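Local coordinates for protein putative leucoanthocyanidin reductase 1 (Vitis vinifera, PDB 3I6I) that uses bound NADPH to reduce leucoanthocyanidins, probably giving flavan-3-ols of the catechin type, as a Rossmann-fold reductase of flavonoid metabolism, at residues A[128-133]-A[257-262]; A[184-189]-A[248-253]; A[192-197]-A[280-285]; A[221-226]-A[302-307]. One frame throughout, in Å; residues are numbered along the deposited sequence.

Interaction 1. Residues A[128-133]-A[257-262]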
loop_
_atom_site.group_PDB
_atom_site.type_symbol
_atom_site.label_atom_id
_atom_site.label_comp_id
_atom_site.label_asym_id
_atom_site.label_seq_id
_atom_site.Cartn_x
_atom_site.Cartn_y
_atom_site.Cartn_z
ATOM N N ASP A 128 15.402 6.166 1.644
ATOM C CA ASP A 128 15.912 7.034 2.691
ATOM C C ASP A 128 15.236 8.430 2.574
ATOM O O ASP A 128 15.917 9.435 2.290
ATOM C CB ASP A 128 17.435 7.101 2.521
ATOM C CG ASP A 128 18.127 7.959 3.539
ATOM O OD1 ASP A 128 17.655 8.032 4.694
ATOM O OD2 ASP A 128 19.155 8.590 3.164
ATOM N N PRO A 129 13.922 8.495 2.846
ATOM C CA PRO A 129 13.261 9.788 2.747
ATOM C C PRO A 129 13.676 10.734 3.803
ATOM O O PRO A 129 14.163 10.329 4.854
ATOM C CB PRO A 129 11.785 9.454 2.923
ATOM C CG PRO A 129 11.816 8.181 3.751
ATOM C CD PRO A 129 12.973 7.438 3.243
ATOM N N VAL A 130 13.491 12.016 3.561
ATOM C CA VAL A 130 13.675 12.959 4.646
ATOM C C VAL A 130 12.612 12.841 5.736
ATOM O O VAL A 130 11.600 12.185 5.555
ATOM C CB VAL A 130 13.728 14.446 4.122
ATOM C CG1 VAL A 130 14.854 14.575 3.111
ATOM C CG2 VAL A 130 12.330 14.902 3.523
ATOM N N GLU A 131 12.850 13.505 6.863
ATOM C CA GLU A 131 11.835 13.537 7.915
ATOM C C GLU A 131 10.662 14.396 7.427
ATOM O O GLU A 131 10.869 15.347 6.684
ATOM C CB GLU A 131 12.390 14.103 9.200
ATOM C CG GLU A 131 13.484 13.248 9.838
ATOM C CD GLU A 131 12.943 12.051 10.594
ATOM O OE1 GLU A 131 11.716 11.787 10.502
ATOM O OE2 GLU A 131 13.746 11.367 11.310
ATOM N N PRO A 132 9.435 14.106 7.877
ATOM C CA PRO A 132 9.041 13.031 8.795
ATOM C C PRO A 132 8.638 11.709 8.104
ATOM O O PRO A 132 8.172 10.793 8.771
ATOM C CB PRO A 132 7.876 13.657 9.552
ATOM C CG PRO A 132 7.193 14.541 8.495
ATOM C CD PRO A 132 8.327 15.055 7.629
ATOM N N GLY A 133 8.824 11.594 6.789
ATOM C CA GLY A 133 8.650 10.321 6.096
ATOM C C GLY A 133 9.538 9.265 6.753
ATOM O O GLY A 133 9.103 8.123 6.970
ATOM N N ALA A 257 10.952 22.181 2.049
ATOM C CA ALA A 257 10.351 23.161 2.964
ATOM C C ALA A 257 9.073 22.581 3.548
ATOM O O ALA A 257 8.819 22.714 4.733
ATOM C CB ALA A 257 10.028 24.495 2.209
ATOM N N ALA A 258 8.248 21.991 2.715
ATOM C CA ALA A 258 6.939 21.467 3.136
ATOM C C ALA A 258 7.151 20.328 4.143
ATOM O O ALA A 258 6.526 20.287 5.226
ATOM C CB ALA A 258 6.144 20.964 1.937
ATOM N N ALA A 259 8.080 19.442 3.806
ATOM C CA ALA A 259 8.463 18.366 4.755
ATOM C C ALA A 259 8.988 18.886 6.093
ATOM O O ALA A 259 8.639 18.353 7.138
ATOM C CB ALA A 259 9.467 17.407 4.117
ATOM N N GLY A 260 9.781 19.946 6.056
ATOM C CA GLY A 260 10.411 20.537 7.199
ATOM C C GLY A 260 9.468 21.161 8.200
ATOM O O GLY A 260 9.855 21.387 9.329
ATOM N N GLU A 261 8.222 21.435 7.803
ATOM C CA GLU A 261 7.238 21.976 8.762
ATOM C C GLU A 261 6.715 20.947 9.767
ATOM O O GLU A 261 6.164 21.311 10.790
ATOM C CB GLU A 261 6.061 22.607 8.028
ATOM C CG GLU A 261 6.449 23.957 7.390
ATOM C CD GLU A 261 7.114 24.932 8.367
ATOM O OE1 GLU A 261 6.649 25.113 9.526
ATOM O OE2 GLU A 261 8.121 25.547 7.975
ATOM N N ASN A 262 6.909 19.675 9.498
ATOM C CA ASN A 262 6.493 18.629 10.438
ATOM C C ASN A 262 5.004 18.680 10.788
ATOM O O ASN A 262 4.609 18.527 11.968
ATOM C CB ASN A 262 7.346 18.718 11.705
ATOM C CG ASN A 262 8.594 17.889 11.617
ATOM O OD1 ASN A 262 8.539 16.688 11.299
ATOM N ND2 ASN A 262 9.741 18.513 11.919
#
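Val130 has its CG1 methyl anti to the carbonyl carbon (chi1 -58°), which leaves CG2 as the branch that reaches across, 3.9 Å from Ala259 CB. On the other segment, Asn262 has turned out of the helical conformation to a positive phi of 57°, and its side chain leans back over Pro132, where OD1 lies 3.6 Å from the ring carbon CB. The two side chains slide past each other in opposite directions, and the amide oxygen lies nearest CB and CG of the proline ring. Pro132, which follows a cis peptide bond, has its CD atom facing the helix end, 3.3 Å from Ala259 O, which also accepts the hydrogen bond of Asn262 N inside its own segment. Ala259 CB in turn sits 3.6 Å from Glu131 O, so this one methyl is met by both the Val130 branch and a backbone carbonyl.

In the fold, the contact joins the start of one helix to the end of another: Pro132 is the N-cap residue before helix 133-149, and Ala259 lies in the last turn of helix 252-260. Helix 266-277 lines the same junction, with Ala271 against Val130 and Val268 against Pro132, while Ile264 also touches the proline ring. No hydrogen bond links the two segments; they bury 175 Å² together, through methyl and ring carbons that also rest on carbonyl and amide oxygens. The carboxylate of Glu131 turns to the first turns of helix 133-149, where OE2 forms a salt bridge with Arg138.

Interaction 2. Residues A[184-189]-A[248-253]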
loop_
_atom_site.group_PDB
_atom_site.type_symbol
_atom_site.label_atom_id
_atom_site.label_comp_id
_atom_site.label_asym_id
_atom_site.label_seq_id
_atom_site.Cartn_x
_atom_site.Cartn_y
_atom_site.Cartn_z
ATOM N N GLN A 184 1.497 20.809 -11.641
ATOM C CA GLN A 184 2.708 20.991 -10.841
ATOM C C GLN A 184 3.661 19.825 -11.079
ATOM O O GLN A 184 3.370 18.682 -10.709
ATOM C CB GLN A 184 2.342 21.124 -9.348
ATOM C CG GLN A 184 1.587 22.330 -9.082
ATOM C CD GLN A 184 1.524 22.704 -7.601
ATOM O OE1 GLN A 184 1.526 21.844 -6.715
ATOM N NE2 GLN A 184 1.492 24.008 -7.339
ATOM N N ILE A 185 4.800 20.142 -11.699
ATOM C CA ILE A 185 5.815 19.175 -12.111
ATOM C C ILE A 185 6.971 19.275 -11.115
ATOM O O ILE A 185 7.597 20.358 -10.978
ATOM C CB ILE A 185 6.333 19.494 -13.560
ATOM C CG1 ILE A 185 5.187 19.557 -14.605
ATOM C CG2 ILE A 185 7.397 18.501 -14.023
ATOM C CD1 ILE A 185 4.379 18.293 -14.676
ATOM N N TYR A 186 7.258 18.156 -10.427
ATOM C CA TYR A 186 8.368 18.099 -9.461
ATOM C C TYR A 186 9.704 18.008 -10.159
ATOM O O TYR A 186 9.946 17.104 -10.993
ATOM C CB TYR A 186 8.200 16.917 -8.465
ATOM C CG TYR A 186 6.844 16.907 -7.871
ATOM C CD1 TYR A 186 6.426 17.962 -7.088
ATOM C CD2 TYR A 186 5.953 15.871 -8.122
ATOM C CE1 TYR A 186 5.159 17.998 -6.554
ATOM C CE2 TYR A 186 4.674 15.881 -7.590
ATOM C CZ TYR A 186 4.275 16.960 -6.805
ATOM O OH TYR A 186 2.999 17.031 -6.258
ATOM N N GLY A 187 10.587 18.932 -9.786
ATOM C CA GLY A 187 11.948 18.991 -10.324
ATOM C C GLY A 187 11.941 19.089 -11.826
ATOM O O GLY A 187 11.208 19.910 -12.404
ATOM N N ASP A 188 12.711 18.217 -12.480
ATOM C CA ASP A 188 12.814 18.142 -13.947
ATOM C C ASP A 188 11.658 17.391 -14.623
ATOM O O ASP A 188 11.505 17.415 -15.839
ATOM C CB ASP A 188 14.158 17.514 -14.359
ATOM C CG ASP A 188 14.299 16.035 -13.963
ATOM O OD1 ASP A 188 13.346 15.399 -13.459
ATOM O OD2 ASP A 188 15.407 15.491 -14.149
ATOM N N GLY A 189 10.848 16.716 -13.817
ATOM C CA GLY A 189 9.716 15.939 -14.268
ATOM C C GLY A 189 10.149 14.711 -15.072
ATOM O O GLY A 189 9.370 14.190 -15.852
ATOM N N VAL A 248 4.066 23.969 -14.495
ATOM C CA VAL A 248 4.872 24.818 -13.642
ATOM C C VAL A 248 5.773 23.925 -12.815
ATOM O O VAL A 248 5.384 22.809 -12.515
ATOM C CB VAL A 248 3.986 25.737 -12.725
ATOM C CG1 VAL A 248 3.047 26.642 -13.552
ATOM C CG2 VAL A 248 3.239 24.913 -11.615
ATOM N N THR A 249 6.952 24.412 -12.431
ATOM C CA THR A 249 7.897 23.609 -11.648
ATOM C C THR A 249 7.678 23.763 -10.128
ATOM O O THR A 249 7.530 24.870 -9.628
ATOM C CB THR A 249 9.341 24.055 -11.939
ATOM O OG1 THR A 249 9.578 23.871 -13.325
ATOM C CG2 THR A 249 10.377 23.231 -11.125
ATOM N N VAL A 250 7.658 22.646 -9.438
ATOM C CA VAL A 250 7.785 22.605 -7.960
ATOM C C VAL A 250 9.186 22.060 -7.718
ATOM O O VAL A 250 9.522 20.951 -8.156
ATOM C CB VAL A 250 6.671 21.736 -7.339
ATOM C CG1 VAL A 250 6.965 21.442 -5.869
ATOM C CG2 VAL A 250 5.322 22.357 -7.511
ATOM N N THR A 251 10.036 22.863 -7.082
ATOM C CA THR A 251 11.405 22.534 -6.902
ATOM C C THR A 251 11.599 21.515 -5.751
ATOM O O THR A 251 10.720 21.322 -4.894
ATOM C CB THR A 251 12.266 23.775 -6.573
ATOM O OG1 THR A 251 11.853 24.345 -5.325
ATOM C CG2 THR A 251 12.257 24.855 -7.710
ATOM N N GLU A 252 12.774 20.911 -5.723
ATOM C CA GLU A 252 13.187 20.063 -4.604
ATOM C C GLU A 252 13.085 20.861 -3.283
ATOM O O GLU A 252 12.608 20.360 -2.279
ATOM C CB GLU A 252 14.609 19.566 -4.785
ATOM C CG GLU A 252 15.258 19.063 -3.497
ATOM C CD GLU A 252 16.574 18.327 -3.758
ATOM O OE1 GLU A 252 17.283 18.772 -4.672
ATOM O OE2 GLU A 252 16.940 17.362 -3.034
ATOM N N ASP A 253 13.537 22.104 -3.294
ATOM C CA ASP A 253 13.541 22.882 -2.064
ATOM C C ASP A 253 12.120 23.213 -1.590
ATOM O O ASP A 253 11.879 23.285 -0.370
ATOM C CB ASP A 253 14.434 24.118 -2.181
ATOM C CG ASP A 253 15.904 23.829 -1.739
ATOM O OD1 ASP A 253 16.322 22.633 -1.552
ATOM O OD2 ASP A 253 16.646 24.792 -1.561
HETATM O O HOH W 1 10.022 21.124 -14.370
#
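A short two-stranded parallel sheet, well away from the cofactor, pairs Gln184, Ile185 and Tyr186 of strand 183-186 with Val248, Thr249 and Val250 of strand 247-250. The segment axes come within 4.5 Å and diverge by 46°, a marked twist. Ile185 sits at the centre of the ladder: its N donates to Val248 O at 2.8 Å, and its O receives Val250 N from 38° above the carbonyl plane. Gly187 N extends the pairing by donating to Val250 O, also at 2.8 Å, just where the chain enters a type II' turn.

Val250 divides its methyls between two neighbours. With CG1 anti to the backbone N (chi1 168°), that methyl meets the edge of the Tyr186 ring, 3.7 Å from CD1, while CG2 lies 3.7 Å from Gln184 CB, and the extended glutamine chain crosses it. An alanine in place of Gln184 would lose CG, which touches Val248 CG2, and the amide, which covers Val250 CG2, and would probably leave both methyls less covered. On the face of Ile185 and Thr249, a water bridges Gly187 O and Thr249 OG1. Tyr186 OH is held by Pro166 O, and Leu255 of helix 252-260 packs on both Tyr186 and Val250. The backbone bonds thus fix the register, while side chains cover both faces: Gln184, Tyr186, Val248 and Val250 on one, Ile185 against helix 230-241 on the other.

Interaction 3. Residues A[192-197]-A[280-285]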
loop_
_atom_site.group_PDB
_atom_site.type_symbol
_atom_site.label_atom_id
_atom_site.label_comp_id
_atom_site.label_asym_id
_atom_site.label_seq_id
_atom_site.Cartn_x
_atom_site.Cartn_y
_atom_site.Cartn_z
ATOM N N LYS A 192 11.273 8.593 -13.045
ATOM C CA LYS A 192 10.277 7.538 -13.143
ATOM C C LYS A 192 9.687 7.034 -11.816
ATOM O O LYS A 192 10.375 6.987 -10.809
ATOM C CB LYS A 192 10.901 6.329 -13.855
ATOM C CG LYS A 192 11.262 6.591 -15.329
ATOM C CD LYS A 192 10.084 6.597 -16.237
ATOM C CE LYS A 192 10.472 6.521 -17.717
ATOM N NZ LYS A 192 9.272 6.331 -18.615
ATOM N N ALA A 193 8.404 6.692 -11.848
ATOM C CA ALA A 193 7.726 6.011 -10.735
ATOM C C ALA A 193 6.825 4.945 -11.334
ATOM O O ALA A 193 6.551 4.974 -12.534
ATOM C CB ALA A 193 6.928 6.998 -9.914
ATOM N N TYR A 194 6.383 3.978 -10.524
ATOM C CA TYR A 194 5.418 2.978 -10.956
ATOM C C TYR A 194 4.060 3.263 -10.358
ATOM O O TYR A 194 3.919 3.437 -9.166
ATOM C CB TYR A 194 5.856 1.563 -10.554
ATOM C CG TYR A 194 7.090 1.065 -11.262
ATOM C CD1 TYR A 194 8.340 1.161 -10.672
ATOM C CD2 TYR A 194 7.002 0.500 -12.528
ATOM C CE1 TYR A 194 9.478 0.706 -11.333
ATOM C CE2 TYR A 194 8.113 0.016 -13.166
ATOM C CZ TYR A 194 9.346 0.136 -12.573
ATOM O OH TYR A 194 10.399 -0.336 -13.302
ATOM N N PHE A 195 3.054 3.309 -11.210
ATOM C CA PHE A 195 1.661 3.579 -10.802
ATOM C C PHE A 195 0.811 2.344 -11.002
ATOM O O PHE A 195 0.853 1.685 -12.049
ATOM C CB PHE A 195 1.084 4.755 -11.608
ATOM C CG PHE A 195 1.858 6.015 -11.444
ATOM C CD1 PHE A 195 1.576 6.892 -10.418
ATOM C CD2 PHE A 195 2.946 6.296 -12.274
ATOM C CE1 PHE A 195 2.303 8.056 -10.247
ATOM C CE2 PHE A 195 3.692 7.461 -12.103
ATOM C CZ PHE A 195 3.356 8.358 -11.083
ATOM N N VAL A 196 0.063 2.007 -9.968
ATOM C CA VAL A 196 -0.688 0.758 -9.934
ATOM C C VAL A 196 -2.119 1.034 -9.526
ATOM O O VAL A 196 -2.398 1.735 -8.509
ATOM C CB VAL A 196 -0.053 -0.203 -8.922
ATOM C CG1 VAL A 196 -0.778 -1.567 -8.952
ATOM C CG2 VAL A 196 1.444 -0.366 -9.194
ATOM N N ALA A 197 -3.061 0.500 -10.296
ATOM C CA ALA A 197 -4.451 0.580 -9.893
ATOM C C ALA A 197 -4.705 -0.044 -8.526
ATOM O O ALA A 197 -4.206 -1.108 -8.219
ATOM C CB ALA A 197 -5.384 -0.095 -10.934
ATOM N N GLY A 280 14.352 9.327 -6.978
ATOM C CA GLY A 280 14.190 8.113 -7.766
ATOM C C GLY A 280 14.096 6.862 -6.933
ATOM O O GLY A 280 14.548 5.794 -7.390
ATOM N N CYS A 281 13.508 6.962 -5.722
ATOM C CA CYS A 281 13.540 5.820 -4.758
ATOM C C CYS A 281 12.860 4.517 -5.245
ATOM O O CYS A 281 13.184 3.427 -4.765
ATOM C CB CYS A 281 12.976 6.260 -3.387
ATOM S SG CYS A 281 11.217 6.429 -3.336
ATOM N N GLN A 282 11.904 4.609 -6.162
ATOM C CA GLN A 282 11.172 3.423 -6.640
ATOM C C GLN A 282 11.948 2.660 -7.707
ATOM O O GLN A 282 11.671 1.474 -7.963
ATOM C CB GLN A 282 9.822 3.792 -7.216
ATOM C CG GLN A 282 8.912 4.476 -6.224
ATOM C CD GLN A 282 7.456 4.643 -6.670
ATOM O OE1 GLN A 282 6.608 5.145 -5.886
ATOM N NE2 GLN A 282 7.153 4.247 -7.865
ATOM N N VAL A 283 12.846 3.351 -8.399
ATOM C CA VAL A 283 13.492 2.765 -9.586
ATOM C C VAL A 283 15.007 2.562 -9.490
ATOM O O VAL A 283 15.596 2.020 -10.412
ATOM C CB VAL A 283 13.205 3.610 -10.828
ATOM C CG1 VAL A 283 11.685 3.643 -11.116
ATOM C CG2 VAL A 283 13.775 5.035 -10.642
ATOM N N ASN A 284 15.644 2.991 -8.406
ATOM C CA ASN A 284 17.080 3.062 -8.343
ATOM C C ASN A 284 17.814 1.844 -7.785
ATOM O O ASN A 284 18.969 1.953 -7.399
ATOM C CB ASN A 284 17.516 4.332 -7.609
ATOM C CG ASN A 284 17.197 4.296 -6.166
ATOM O OD1 ASN A 284 16.652 3.307 -5.663
ATOM N ND2 ASN A 284 17.527 5.372 -5.464
ATOM N N PHE A 285 17.138 0.706 -7.718
ATOM C CA PHE A 285 17.736 -0.529 -7.249
ATOM C C PHE A 285 17.296 -1.699 -8.106
ATOM O O PHE A 285 16.218 -1.692 -8.696
ATOM C CB PHE A 285 17.370 -0.840 -5.773
ATOM C CG PHE A 285 15.874 -0.979 -5.495
ATOM C CD1 PHE A 285 15.059 0.158 -5.311
ATOM C CD2 PHE A 285 15.270 -2.218 -5.407
ATOM C CE1 PHE A 285 13.697 0.015 -5.058
ATOM C CE2 PHE A 285 13.913 -2.361 -5.136
ATOM C CZ PHE A 285 13.127 -1.237 -4.948
HETATM O O HOH W 2 11.134 6.931 -8.082
#
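Gln282 is the first residue of segment 280-285 to press on strand 193-196. Its chain, extended beyond CG (chi2 -169°), carries the amide group to the backbone of Ala193 and Tyr194, with CD 4.0 Å from Ala193 CB. Its backbone takes part as well: the N donates to a water, at 3.1 Å from Gln282 N, and the same water donates to Lys192 O, at 2.8 Å from that oxygen. Gln282 O lies near the plane of the Tyr194 ring, at its edge.

The strand that receives this side chain is the middle one of a small mixed sheet, flanked by strands 161-162 and 227-228. Asn160, which binds NADP, comes within about 3 Å of Gln282 between nearest side-chain atoms, and the bound NADPH lies about 7 Å from that side chain, so this loop borders the cofactor pocket.

Val283 follows, its N bonded back to Gly280 O in a tight turn. Its CG1, anti to the carbonyl carbon, touches two residues: it lies 3.6 Å from Lys192 O, near Lys192 CB too. It is also 3.7 Å from Tyr194 CE1, approaching that ring obliquely. The ammonium of Lys192 is engaged by Glu232 in a salt bridge and by Cys227 O.

Interaction 4. Residues A[221-226]-A[302-307]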
loop_
_atom_site.group_PDB
_atom_site.type_symbol
_atom_site.label_atom_id
_atom_site.label_comp_id
_atom_site.label_asym_id
_atom_site.label_seq_id
_atom_site.Cartn_x
_atom_site.Cartn_y
_atom_site.Cartn_z
ATOM N N PHE A 221 6.277 -4.140 -7.165
ATOM C CA PHE A 221 5.364 -3.995 -8.277
ATOM C C PHE A 221 5.989 -3.088 -9.333
ATOM O O PHE A 221 5.974 -1.864 -9.177
ATOM C CB PHE A 221 3.998 -3.430 -7.866
ATOM C CG PHE A 221 3.097 -4.381 -7.093
ATOM C CD1 PHE A 221 3.561 -5.094 -5.992
ATOM C CD2 PHE A 221 1.734 -4.447 -7.407
ATOM C CE1 PHE A 221 2.707 -5.947 -5.298
ATOM C CE2 PHE A 221 0.848 -5.276 -6.671
ATOM C CZ PHE A 221 1.362 -6.023 -5.613
ATOM N N ARG A 222 6.472 -3.666 -10.423
ATOM C CA ARG A 222 7.100 -2.883 -11.480
ATOM C C ARG A 222 6.492 -3.139 -12.847
ATOM O O ARG A 222 7.209 -3.574 -13.782
ATOM C CB ARG A 222 8.587 -3.143 -11.522
ATOM C CG ARG A 222 9.318 -2.803 -10.259
ATOM C CD ARG A 222 10.801 -2.774 -10.488
ATOM N NE ARG A 222 11.522 -2.112 -9.402
ATOM C CZ ARG A 222 12.851 -1.962 -9.351
ATOM N NH1 ARG A 222 13.638 -2.516 -10.265
ATOM N NH2 ARG A 222 13.422 -1.298 -8.352
ATOM N N PRO A 223 5.176 -2.844 -12.993
ATOM C CA PRO A 223 4.570 -2.986 -14.305
ATOM C C PRO A 223 5.197 -2.014 -15.325
ATOM O O PRO A 223 5.096 -0.770 -15.193
ATOM C CB PRO A 223 3.081 -2.676 -14.038
ATOM C CG PRO A 223 3.121 -1.707 -12.885
ATOM C CD PRO A 223 4.202 -2.330 -12.019
ATOM N N SER A 224 5.864 -2.569 -16.326
ATOM C CA SER A 224 6.642 -1.765 -17.256
ATOM C C SER A 224 5.797 -0.701 -18.004
ATOM O O SER A 224 6.294 0.365 -18.325
ATOM C CB SER A 224 7.417 -2.655 -18.255
ATOM O OG SER A 224 6.511 -3.383 -19.086
ATOM N N CYS A 225 4.527 -0.983 -18.273
ATOM C CA CYS A 225 3.716 -0.044 -19.051
ATOM C C CYS A 225 3.207 1.121 -18.201
ATOM O O CYS A 225 2.646 2.109 -18.734
ATOM C CB CYS A 225 2.543 -0.735 -19.670
ATOM S SG CYS A 225 3.009 -1.960 -20.941
ATOM N N ASN A 226 3.379 1.014 -16.894
ATOM C CA ASN A 226 2.932 2.045 -15.959
ATOM C C ASN A 226 4.138 2.710 -15.276
ATOM O O ASN A 226 4.003 3.307 -14.200
ATOM C CB ASN A 226 1.987 1.454 -14.902
ATOM C CG ASN A 226 0.637 1.002 -15.450
ATOM O OD1 ASN A 226 0.394 0.931 -16.661
ATOM N ND2 ASN A 226 -0.226 0.605 -14.536
ATOM N N ASP A 302 -0.734 -11.704 -17.264
ATOM C CA ASP A 302 -1.805 -11.250 -16.376
ATOM C C ASP A 302 -1.650 -9.738 -16.246
ATOM O O ASP A 302 -1.058 -9.212 -15.294
ATOM C CB ASP A 302 -1.700 -11.976 -15.041
ATOM C CG ASP A 302 -3.002 -11.938 -14.254
ATOM O OD1 ASP A 302 -3.865 -11.104 -14.603
ATOM O OD2 ASP A 302 -3.149 -12.710 -13.268
ATOM N N SER A 303 -2.166 -9.051 -17.251
ATOM C CA SER A 303 -1.915 -7.624 -17.448
ATOM C C SER A 303 -2.429 -6.732 -16.322
ATOM O O SER A 303 -3.510 -6.946 -15.800
ATOM C CB SER A 303 -2.584 -7.150 -18.756
ATOM O OG SER A 303 -1.954 -7.722 -19.881
ATOM N N PHE A 304 -1.631 -5.722 -16.005
ATOM C CA PHE A 304 -2.005 -4.659 -15.086
ATOM C C PHE A 304 -2.864 -3.674 -15.839
ATOM O O PHE A 304 -2.605 -3.391 -17.005
ATOM C CB PHE A 304 -0.758 -3.914 -14.600
ATOM C CG PHE A 304 -0.130 -4.531 -13.389
ATOM C CD1 PHE A 304 -0.036 -3.821 -12.219
ATOM C CD2 PHE A 304 0.303 -5.858 -13.415
ATOM C CE1 PHE A 304 0.517 -4.390 -11.073
ATOM C CE2 PHE A 304 0.845 -6.454 -12.282
ATOM C CZ PHE A 304 0.957 -5.727 -11.115
ATOM N N ARG A 305 -3.871 -3.120 -15.162
ATOM C CA ARG A 305 -4.600 -1.963 -15.696
ATOM C C ARG A 305 -3.616 -0.809 -15.968
ATOM O O ARG A 305 -2.756 -0.495 -15.146
ATOM C CB ARG A 305 -5.639 -1.512 -14.650
ATOM C CG ARG A 305 -6.723 -2.549 -14.417
ATOM C CD ARG A 305 -7.716 -2.086 -13.386
ATOM N NE ARG A 305 -8.577 -1.040 -13.932
ATOM C CZ ARG A 305 -9.382 -0.269 -13.207
ATOM N NH1 ARG A 305 -9.471 -0.403 -11.877
ATOM N NH2 ARG A 305 -10.099 0.654 -13.821
ATOM N N THR A 306 -3.741 -0.177 -17.128
ATOM C CA THR A 306 -2.904 0.938 -17.453
ATOM C C THR A 306 -3.432 2.221 -16.785
ATOM O O THR A 306 -4.631 2.351 -16.432
ATOM C CB THR A 306 -2.867 1.146 -18.974
ATOM O OG1 THR A 306 -4.125 1.678 -19.414
ATOM C CG2 THR A 306 -2.606 -0.179 -19.692
ATOM N N VAL A 307 -2.553 3.201 -16.731
ATOM C CA VAL A 307 -2.877 4.531 -16.183
ATOM C C VAL A 307 -3.938 5.220 -17.021
ATOM O O VAL A 307 -4.877 5.843 -16.496
ATOM C CB VAL A 307 -1.630 5.410 -16.074
ATOM C CG1 VAL A 307 -2.012 6.829 -15.583
ATOM C CG2 VAL A 307 -0.562 4.779 -15.166
HETATM O O HOH W 3 -0.017 3.301 -18.480
HETATM O O HOH W 4 0.303 -1.706 -17.519
#
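Asn226 ND2 donates to Arg305 O at 2.8 Å and 174°; the bond lies in the carbonyl plane and only 3° out of the asparagine's own amide plane. OD1 of Asn226 receives a water 2.8 Å away, which also makes a weak bond to Phe304 O. Beside this polar grip, Pro223 CB sits over one face of Phe304, 4.0 Å from the ring centroid in a CH-pi contact, and Phe221 CD2 reaches the edge of the same ring, 3.9 Å from CE1.

In the next shell, Asn226 CG is anti to its carbonyl carbon (chi1 -68°), aiming the amide at segment 302-307, and Asn226 N is tied to Pro223 O. A second water joins Cys225 O to Val307 N. Asn226 ND2 also bonds Phe195 O; with an alanine here, the carbonyl oxygens of Arg305 and Phe195 would probably both be left without their amide donor, untying segment 302-307 from the strand.

Phe204 of helix 198-208 stacks on Phe304, and Val295 of helix 295-298 touches Phe304 and Phe221. Thr306 caps helix 307-315 through OG1 to Glu309 N, so the contact ties that helix start to the backbone of strand 193-196, the central strand of its small sheet.

Overall arrangement
Interactions 3 and 4 are neighbours, with centres about 12 Å apart, and share strand 193-196: the first packs a loop on it, the second reaches it through Asn226, and Arg222 bonds Phe285 O between them. All four contacts are partly buried, but interactions 3 and 4 have no exposed residue among those touching, whereas interactions 1 and 2, farther from the chain centre and sharing helix 252-260, each include one. Chemistry follows place. Interaction 2 is a backbone ladder; interaction 1 has no hydrogen bond across it and rests on van der Waals contact. Interaction 3 sets a glutamine side chain, a valine methyl and a water bridge against a strand, and interaction 4 combines a straight amide bond with aromatic packing.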